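Local coordinates for putative uncharacterized protein (Enterococcus faecalis, PDB 4EC6), which is of unknown function but, as a TraM-like, VirB8-resembling protein of a conjugative plasmid, probably takes part in type IV secretion during DNA transfer, at residues T66-Q71 with Q134-E139. Residues are numbered along the deposited sequence; the frame is centred on the assembly and turned at random.
Sequences TYYFSQ and QKITFE
With both side-chain torsions of Ile136 extended (chi1 -163°, chi2 169°), its CD1 methyl reaches Tyr68 and Phe69, and Tyr68 turns to meet it by setting CG anti to its own backbone N (chi1 -173°). Every approach within 4.5 Å runs through that one methyl. CD1 of Ile136 lies 3.7 Å from Phe69 CE2, close to the plane of the ring, so the phenyl group offers its edge; Phe69 and Ile136 approach each other head-on. Ile136 CD1 also stands 3.9 Å from Tyr68 CE2, oblique to that ring. No hydrogen bond crosses between the segments. The CA atoms of Tyr68 and Ile136 are 11.2 Å apart, and only 88 Å² is buried in all, which identifies a small, purely apolar contact bridged by long side chains, with all three residues buried. Tyr68 ends helix 54-68, and the backbone departs from the helix at Phe69. Phe69 also touches Leu123 of strand 117-126, while Tyr68 packs on Pro153 of strand 147-157 and Leu82 of helix 75-82. Strand 131-142, which carries Ile136, lies between those two strands, so the end of helix 54-68 packs across three adjacent strands of the antiparallel sheet of this NTF2-like domain.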
ATOM      1  N   THR A  66      10.882   1.723   8.183  1.00 13.21           N
ATOM      2  CA  THR A  66      10.423   1.881   9.515  1.00 14.31           C
ATOM      3  C   THR A  66      11.598   1.964  10.511  1.00 15.23           C
ATOM      4  O   THR A  66      11.605   2.814  11.377  1.00 17.07           O
ATOM      5  CB  THR A  66       9.513   0.700   9.793  1.00 16.10           C
ATOM      6  OG1 THR A  66       8.292   0.893   9.043  1.00 18.24           O
ATOM      7  CG2 THR A  66       9.190   0.605  11.230  1.00 17.07           C
ATOM      8  N   TYR A  67      12.605   1.111  10.397  1.00 14.71           N
ATOM      9  CA  TYR A  67      13.728   1.176  11.306  1.00 14.41           C
ATOM     10  C   TYR A  67      14.743   2.281  10.915  1.00 13.55           C
ATOM     11  O   TYR A  67      15.280   2.997  11.738  1.00 14.63           O
ATOM     12  CB  TYR A  67      14.355  -0.216  11.440  1.00 15.48           C
ATOM     13  CG  TYR A  67      13.447  -1.118  12.186  1.00 17.44           C
ATOM     14  CD1 TYR A  67      13.223  -0.930  13.585  1.00 19.09           C
ATOM     15  CD2 TYR A  67      12.729  -2.115  11.537  1.00 19.08           C
ATOM     16  CE1 TYR A  67      12.341  -1.730  14.308  1.00 18.41           C
ATOM     17  CE2 TYR A  67      11.826  -2.924  12.254  1.00 20.13           C
ATOM     18  CZ  TYR A  67      11.652  -2.712  13.629  1.00 19.83           C
ATOM     19  OH  TYR A  67      10.809  -3.499  14.327  1.00 22.73           O
ATOM     20  N   TYR A  68      14.961   2.452   9.644  1.00 12.57           N
ATOM     21  CA  TYR A  68      15.833   3.463   9.164  1.00 12.18           C
ATOM     22  C   TYR A  68      15.323   4.827   9.540  1.00 12.93           C
ATOM     23  O   TYR A  68      16.107   5.683   9.867  1.00 12.49           O
ATOM     24  CB  TYR A  68      15.935   3.347   7.648  1.00 11.32           C
ATOM     25  CG  TYR A  68      16.957   4.264   7.053  1.00 10.29           C
ATOM     26  CD1 TYR A  68      18.341   4.072   7.312  1.00  9.67           C
ATOM     27  CD2 TYR A  68      16.563   5.302   6.210  1.00  9.27           C
ATOM     28  CE1 TYR A  68      19.282   4.927   6.765  1.00  9.12           C
ATOM     29  CE2 TYR A  68      17.497   6.165   5.666  1.00  9.01           C
ATOM     30  CZ  TYR A  68      18.825   5.973   5.948  1.00  9.14           C
ATOM     31  OH  TYR A  68      19.684   6.806   5.371  1.00  9.16           O
ATOM     32  N   PHE A  69      14.006   5.031   9.521  1.00 13.83           N
ATOM     33  CA  PHE A  69      13.475   6.350   9.897  1.00 14.99           C
ATOM     34  C   PHE A  69      13.112   6.464  11.389  1.00 16.18           C
ATOM     35  O   PHE A  69      12.517   7.452  11.808  1.00 15.62           O
ATOM     36  CB  PHE A  69      12.308   6.794   8.995  1.00 13.78           C
ATOM     37  CG  PHE A  69      12.759   7.441   7.721  1.00 13.51           C
ATOM     38  CD1 PHE A  69      12.921   8.835   7.640  1.00 13.78           C
ATOM     39  CD2 PHE A  69      13.041   6.674   6.609  1.00 12.63           C
ATOM     40  CE1 PHE A  69      13.352   9.432   6.466  1.00 12.92           C
ATOM     41  CE2 PHE A  69      13.497   7.262   5.448  1.00 12.53           C
ATOM     42  CZ  PHE A  69      13.661   8.628   5.377  1.00 12.92           C
ATOM     43  N   SER A  70      13.487   5.467  12.182  1.00 17.34           N
ATOM     44  CA  SER A  70      13.258   5.512  13.593  1.00 18.55           C
ATOM     45  C   SER A  70      13.947   6.749  14.176  1.00 21.56           C
ATOM     46  O   SER A  70      15.018   7.211  13.715  1.00 19.74           O
ATOM     47  CB  SER A  70      13.834   4.276  14.240  1.00 19.31           C
ATOM     48  OG  SER A  70      14.151   4.553  15.607  1.00 20.39           O
ATOM     49  N   GLN A  71      13.334   7.300  15.201  1.00 24.04           N
ATOM     50  CA  GLN A  71      13.947   8.456  15.810  1.00 26.61           C
ATOM     51  C   GLN A  71      14.785   8.233  17.056  1.00 24.78           C
ATOM     52  O   GLN A  71      15.334   9.199  17.554  1.00 25.36           O
ATOM     53  CB  GLN A  71      12.923   9.542  15.990  1.00 30.74           C
ATOM     54  CG  GLN A  71      12.687  10.180  14.659  1.00 35.86           C
ATOM     55  CD  GLN A  71      11.821  11.374  14.805  1.00 40.96           C
ATOM     56  OE1 GLN A  71      10.655  11.343  14.412  1.00 49.54           O
ATOM     57  NE2 GLN A  71      12.364  12.436  15.395  1.00 42.76           N
ATOM     58  N   GLN A 134       9.680  13.493  -0.479  1.00 23.85           N
ATOM     59  CA  GLN A 134      11.020  13.054  -0.822  1.00 24.34           C
ATOM     60  C   GLN A 134      10.998  11.707  -1.532  1.00 21.84           C
ATOM     61  O   GLN A 134      10.038  10.955  -1.448  1.00 21.28           O
ATOM     62  CB  GLN A 134      11.936  13.018   0.423  1.00 26.70           C
ATOM     63  CG  GLN A 134      12.237  14.415   0.953  1.00 29.72           C
ATOM     64  CD  GLN A 134      13.569  14.525   1.669  1.00 32.48           C
ATOM     65  OE1 GLN A 134      13.687  14.252   2.876  1.00 37.89           O
ATOM     66  NE2 GLN A 134      14.574  14.993   0.949  1.00 31.62           N
ATOM     67  N   LYS A 135      12.052  11.447  -2.286  1.00 19.94           N
ATOM     68  CA  LYS A 135      12.344  10.124  -2.796  1.00 17.79           C
ATOM     69  C   LYS A 135      13.567   9.508  -2.081  1.00 15.83           C
ATOM     70  O   LYS A 135      14.517  10.203  -1.728  1.00 14.55           O
ATOM     71  CB  LYS A 135      12.559  10.167  -4.291  1.00 18.15           C
ATOM     72  CG  LYS A 135      13.218   8.926  -4.808  1.00 19.84           C
ATOM     73  CD  LYS A 135      12.726   8.652  -6.200  1.00 23.20           C
ATOM     74  CE  LYS A 135      13.542   9.374  -7.242  1.00 24.57           C
ATOM     75  NZ  LYS A 135      12.768   9.266  -8.526  1.00 26.67           N
ATOM     76  N   ILE A 136      13.478   8.214  -1.821  1.00 14.15           N
ATOM     77  CA  ILE A 136      14.555   7.462  -1.238  1.00 13.67           C
ATOM     78  C   ILE A 136      14.870   6.256  -2.136  1.00 14.31           C
ATOM     79  O   ILE A 136      13.969   5.560  -2.581  1.00 12.54           O
ATOM     80  CB  ILE A 136      14.223   7.036   0.201  1.00 12.59           C
ATOM     81  CG1 ILE A 136      15.505   6.630   0.885  1.00 11.90           C
ATOM     82  CG2 ILE A 136      13.160   5.940   0.257  1.00 12.36           C
ATOM     83  CD1 ILE A 136      15.349   6.457   2.365  1.00 11.64           C
ATOM     84  N   THR A 137      16.169   6.076  -2.395  1.00 15.61           N
ATOM     85  CA  THR A 137      16.726   5.046  -3.249  1.00 16.04           C
ATOM     86  C   THR A 137      17.782   4.253  -2.428  1.00 15.71           C
ATOM     87  O   THR A 137      18.543   4.807  -1.645  1.00 15.90           O
ATOM     88  CB  THR A 137      17.396   5.731  -4.444  1.00 17.91           C
ATOM     89  OG1 THR A 137      16.503   6.723  -4.920  1.00 21.56           O
ATOM     90  CG2 THR A 137      17.672   4.781  -5.598  1.00 17.89           C
ATOM     91  N   PHE A 138      17.783   2.943  -2.576  1.00 14.42           N
ATOM     92  CA  PHE A 138      18.799   2.097  -1.999  1.00 13.65           C
ATOM     93  C   PHE A 138      18.790   0.742  -2.718  1.00 14.94           C
ATOM     94  O   PHE A 138      17.817   0.379  -3.368  1.00 14.70           O
ATOM     95  CB  PHE A 138      18.611   1.954  -0.503  1.00 11.85           C
ATOM     96  CG  PHE A 138      17.290   1.376  -0.079  1.00 10.88           C
ATOM     97  CD1 PHE A 138      17.149  -0.004   0.128  1.00 10.58           C
ATOM     98  CD2 PHE A 138      16.195   2.206   0.205  1.00 10.26           C
ATOM     99  CE1 PHE A 138      15.945  -0.540   0.558  1.00 10.39           C
ATOM    100  CE2 PHE A 138      14.981   1.654   0.650  1.00 10.39           C
ATOM    101  CZ  PHE A 138      14.848   0.291   0.824  1.00 10.01           C
ATOM    102  N   GLU A 139      19.871  -0.002  -2.634  1.00 17.39           N
ATOM    103  CA  GLU A 139      19.868  -1.342  -3.255  1.00 19.94           C
ATOM    104  C   GLU A 139      19.622  -2.485  -2.281  1.00 19.28           C
ATOM    105  O   GLU A 139      19.802  -2.343  -1.094  1.00 19.59           O
ATOM    106  CB  GLU A 139      21.112  -1.541  -4.085  1.00 20.31           C
ATOM    107  CG  GLU A 139      21.213  -0.403  -5.046  1.00 22.52           C
ATOM    108  CD  GLU A 139      22.501  -0.416  -5.823  1.00 28.26           C
ATOM    109  OE1 GLU A 139      23.152  -1.508  -5.901  1.00 30.43           O
ATOM    110  OE2 GLU A 139      22.855   0.685  -6.343  1.00 28.78           O
TER